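Long-range contact in pectate lyase 47 (Bacillus sp. TS-47, PDB 1VBL), which cleaves pectate by an eliminative, probably calcium-dependent reaction, as a thermostable, secreted member of polysaccharide lyase family 1: residues P224-D229 with N250-T255. Residues are numbered along the deposited sequence; the frame is centred on the assembly and turned at random.
Sequences PFQQHD and NHDKVT. With CA (calcium ion), chain B.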
ATOM      1  N   PRO A 224     -15.384 -10.987  -8.621  1.00 23.92           N
ATOM      2  CA  PRO A 224     -14.782 -11.306  -7.324  1.00 22.55           C
ATOM      3  C   PRO A 224     -15.192 -10.267  -6.282  1.00 20.67           C
ATOM      4  O   PRO A 224     -15.185  -9.067  -6.552  1.00 19.81           O
ATOM      5  CB  PRO A 224     -13.280 -11.293  -7.624  1.00 23.70           C
ATOM      6  CG  PRO A 224     -13.167 -10.350  -8.790  1.00 26.34           C
ATOM      7  CD  PRO A 224     -14.352 -10.731  -9.640  1.00 24.75           C
ATOM      8  N   PHE A 225     -15.565 -10.741  -5.098  1.00 18.55           N
ATOM      9  CA  PHE A 225     -15.996  -9.859  -4.020  1.00 17.70           C
ATOM     10  C   PHE A 225     -14.760  -9.240  -3.371  1.00 18.08           C
ATOM     11  O   PHE A 225     -14.268  -9.720  -2.348  1.00 17.33           O
ATOM     12  CB  PHE A 225     -16.805 -10.659  -2.997  1.00 16.09           C
ATOM     13  CG  PHE A 225     -17.664  -9.813  -2.108  1.00 15.41           C
ATOM     14  CD1 PHE A 225     -18.511  -8.846  -2.649  1.00 14.80           C
ATOM     15  CD2 PHE A 225     -17.647  -9.992  -0.730  1.00 14.21           C
ATOM     16  CE1 PHE A 225     -19.328  -8.070  -1.828  1.00 14.08           C
ATOM     17  CE2 PHE A 225     -18.457  -9.222   0.098  1.00 14.34           C
ATOM     18  CZ  PHE A 225     -19.300  -8.258  -0.454  1.00 14.56           C
ATOM     19  N   GLN A 226     -14.270  -8.169  -3.987  1.00 18.22           N
ATOM     20  CA  GLN A 226     -13.075  -7.470  -3.528  1.00 18.77           C
ATOM     21  C   GLN A 226     -13.290  -6.629  -2.272  1.00 16.75           C
ATOM     22  O   GLN A 226     -13.671  -5.459  -2.339  1.00 16.86           O
ATOM     23  CB  GLN A 226     -12.527  -6.615  -4.679  1.00 20.85           C
ATOM     24  CG  GLN A 226     -12.160  -7.464  -5.892  1.00 27.56           C
ATOM     25  CD  GLN A 226     -11.708  -6.663  -7.100  1.00 31.05           C
ATOM     26  OE1 GLN A 226     -11.295  -7.238  -8.108  1.00 35.26           O
ATOM     27  NE2 GLN A 226     -11.786  -5.338  -7.013  1.00 33.18           N
ATOM     28  N   GLN A 227     -13.033  -7.246  -1.125  1.00 14.41           N
ATOM     29  CA  GLN A 227     -13.189  -6.584   0.162  1.00 13.74           C
ATOM     30  C   GLN A 227     -11.902  -5.913   0.632  1.00 13.53           C
ATOM     31  O   GLN A 227     -11.876  -5.261   1.679  1.00 13.77           O
ATOM     32  CB  GLN A 227     -13.668  -7.592   1.205  1.00 14.50           C
ATOM     33  CG  GLN A 227     -15.095  -8.068   0.972  1.00 15.18           C
ATOM     34  CD  GLN A 227     -15.577  -8.992   2.071  1.00 17.88           C
ATOM     35  OE1 GLN A 227     -15.325 -10.196   2.045  1.00 17.73           O
ATOM     36  NE2 GLN A 227     -16.261  -8.423   3.054  1.00 17.51           N
ATOM     37  N   HIS A 228     -10.831  -6.087  -0.137  1.00 11.08           N
ATOM     38  CA  HIS A 228      -9.551  -5.466   0.193  1.00 12.47           C
ATOM     39  C   HIS A 228      -9.325  -4.301  -0.751  1.00 13.05           C
ATOM     40  O   HIS A 228      -9.960  -4.207  -1.800  1.00 13.59           O
ATOM     41  CB  HIS A 228      -8.376  -6.430  -0.020  1.00 11.71           C
ATOM     42  CG  HIS A 228      -8.387  -7.624   0.878  1.00 10.30           C
ATOM     43  ND1 HIS A 228      -8.621  -8.899   0.413  1.00 11.62           N
ATOM     44  CD2 HIS A 228      -8.154  -7.742   2.205  1.00 11.91           C
ATOM     45  CE1 HIS A 228      -8.532  -9.754   1.417  1.00 11.41           C
ATOM     46  NE2 HIS A 228      -8.250  -9.078   2.515  1.00 13.38           N
ATOM     47  N   ASP A 229      -8.426  -3.404  -0.374  1.00 12.37           N
ATOM     48  CA  ASP A 229      -8.077  -2.322  -1.266  1.00 12.99           C
ATOM     49  C   ASP A 229      -6.556  -2.289  -1.302  1.00 13.57           C
ATOM     50  O   ASP A 229      -5.933  -3.309  -1.588  1.00 14.34           O
ATOM     51  CB  ASP A 229      -8.658  -0.983  -0.819  1.00 13.76           C
ATOM     52  CG  ASP A 229      -8.673   0.033  -1.954  1.00 18.01           C
ATOM     53  OD1 ASP A 229      -8.974  -0.355  -3.104  1.00 14.04           O
ATOM     54  OD2 ASP A 229      -8.395   1.214  -1.709  1.00 17.87           O
ATOM     55  N   ASN A 250       0.584 -11.941  -1.113  1.00  9.56           N
ATOM     56  CA  ASN A 250      -0.809 -12.387  -1.120  1.00 11.56           C
ATOM     57  C   ASN A 250      -1.784 -11.222  -1.023  1.00 11.09           C
ATOM     58  O   ASN A 250      -2.520 -11.080  -0.042  1.00  9.89           O
ATOM     59  CB  ASN A 250      -1.049 -13.364   0.034  1.00 14.18           C
ATOM     60  CG  ASN A 250      -0.127 -14.570  -0.025  1.00 17.41           C
ATOM     61  OD1 ASN A 250       0.246 -15.027  -1.104  1.00 19.27           O
ATOM     62  ND2 ASN A 250       0.232 -15.100   1.138  1.00 17.66           N
ATOM     63  N   HIS A 251      -1.789 -10.401  -2.064  1.00 11.50           N
ATOM     64  CA  HIS A 251      -2.645  -9.228  -2.117  1.00 11.69           C
ATOM     65  C   HIS A 251      -2.790  -8.813  -3.572  1.00 11.77           C
ATOM     66  O   HIS A 251      -1.898  -9.047  -4.385  1.00 11.76           O
ATOM     67  CB  HIS A 251      -2.007  -8.091  -1.315  1.00 10.06           C
ATOM     68  CG  HIS A 251      -2.864  -6.867  -1.204  1.00 12.08           C
ATOM     69  ND1 HIS A 251      -3.919  -6.773  -0.322  1.00 12.53           N
ATOM     70  CD2 HIS A 251      -2.812  -5.681  -1.859  1.00 10.94           C
ATOM     71  CE1 HIS A 251      -4.480  -5.580  -0.436  1.00 12.25           C
ATOM     72  NE2 HIS A 251      -3.829  -4.900  -1.361  1.00 11.10           N
ATOM     73  N   ASP A 252      -3.908  -8.174  -3.891  1.00 11.70           N
ATOM     74  CA  ASP A 252      -4.176  -7.736  -5.252  1.00 13.53           C
ATOM     75  C   ASP A 252      -3.510  -6.396  -5.601  1.00 14.46           C
ATOM     76  O   ASP A 252      -2.443  -6.369  -6.224  1.00 12.82           O
ATOM     77  CB  ASP A 252      -5.697  -7.658  -5.462  1.00 13.80           C
ATOM     78  CG  ASP A 252      -6.074  -7.171  -6.841  1.00 16.75           C
ATOM     79  OD1 ASP A 252      -5.189  -7.123  -7.718  1.00 15.39           O
ATOM     80  OD2 ASP A 252      -7.263  -6.842  -7.051  1.00 19.64           O
ATOM     81  N   LYS A 253      -4.140  -5.297  -5.192  1.00 13.28           N
ATOM     82  CA  LYS A 253      -3.642  -3.947  -5.470  1.00 14.70           C
ATOM     83  C   LYS A 253      -2.729  -3.471  -4.341  1.00 13.92           C
ATOM     84  O   LYS A 253      -3.199  -3.031  -3.295  1.00 13.94           O
ATOM     85  CB  LYS A 253      -4.824  -2.989  -5.621  1.00 15.72           C
ATOM     86  CG  LYS A 253      -5.816  -3.400  -6.707  1.00 21.38           C
ATOM     87  CD  LYS A 253      -6.939  -2.383  -6.827  1.00 24.20           C
ATOM     88  CE  LYS A 253      -7.882  -2.710  -7.977  1.00 28.97           C
ATOM     89  NZ  LYS A 253      -8.716  -3.920  -7.723  1.00 31.07           N
ATOM     90  N   VAL A 254      -1.424  -3.536  -4.573  1.00 12.76           N
ATOM     91  CA  VAL A 254      -0.455  -3.178  -3.549  1.00 12.20           C
ATOM     92  C   VAL A 254      -0.237  -1.699  -3.242  1.00 12.31           C
ATOM     93  O   VAL A 254      -0.644  -1.220  -2.181  1.00 12.97           O
ATOM     94  CB  VAL A 254       0.921  -3.820  -3.860  1.00 11.72           C
ATOM     95  CG1 VAL A 254       1.920  -3.477  -2.763  1.00 11.80           C
ATOM     96  CG2 VAL A 254       0.767  -5.330  -3.979  1.00 11.18           C
ATOM     97  N   THR A 255       0.399  -0.976  -4.158  1.00 12.29           N
ATOM     98  CA  THR A 255       0.703   0.427  -3.908  1.00 12.49           C
ATOM     99  C   THR A 255       0.367   1.421  -5.008  1.00 12.04           C
ATOM    100  O   THR A 255       0.958   1.412  -6.085  1.00 12.84           O
ATOM    101  CB  THR A 255       2.198   0.593  -3.548  1.00 13.30           C
ATOM    102  OG1 THR A 255       2.448  -0.032  -2.283  1.00 14.72           O
ATOM    103  CG2 THR A 255       2.585   2.074  -3.470  1.00 13.54           C
TER
HETATM  104 CA    CA B 417      -6.758   3.122  -1.102  1.00 25.80          CA
HETATM  105  O   HOH W   1      -8.613  -7.149  -9.441  1.00 33.95           O
HETATM  106  O   HOH W   2     -10.996  -4.035  -9.836  1.00 41.53           O
HETATM  107  O   HOH W   3      -8.850  -5.840  -4.672  1.00 33.89           O
HETATM  108  O   HOH W   4      -6.479  -5.399  -3.218  1.00 13.73           O
HETATM  109  O   HOH W   5      -8.870   3.242   0.014  1.00 24.75           O
HETATM  110  O   HOH W   6      -5.963   5.615  -1.015  1.00 23.80           O
HETATM  111  O   HOH W   7      -7.794   3.699  -3.319  1.00 24.97           O
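The backbone oxygen Asp229 O accepts from NE2 of His251 and from water 4, which come from different directions. NE2 of His251 reaches it at 2.6 Å, near the plane of the imidazole, but the bond is bent to 119° at the hydrogen and counts as weak. Water 4 donates to the same Asp229 O at 2.7 Å, and this water accepts from the backbone N of Lys253. The NE2-H of His251 is shared. It also points to Lys253 O, at 2.8 Å from NE2, again as a weak, bent bond. One proton thus lies between two carbonyl oxygens, Asp229 O and Lys253 O, which come within 3.2 Å of each other. Across the ring, ND1 of His251 is hydrogen-bonded to Asp209, which fixes the turn of the imidazole. The ring reaches this place because CG stands anti to the backbone N (chi1 -175°). CB of His228 lies obliquely against CE1 of His251.

Segment 250-255 is a corner of the parallel beta-helix of this family, where strand 239-251 gives way to strand 253-257 on another face. Segment 224-229 is the loop that leads into strand 232-235, and it carries a calcium ligand. OD2 of Asp229 binds the calcium ion at 2.6 Å. Asp190, Asp233 and three waters also bind the metal.

Farther along, the polar bonds of Gln226 to Asp252 and Lys253 run through water. Its amide is steeply inclined to the Asp252 carboxylate. Water 1 joins OE1 of Gln226 to OD2 of Asp252. Water 2 accepts from both NE2 of Gln226 and NZ of Lys253. The lysine bends at its last torsion (chi4 70°), and NZ of Lys253 forms a salt bridge with OD2 of Asp252 at 3.3 Å, whose hydrogen bond is weak. OD1 of Asp252 accepts from Gln284.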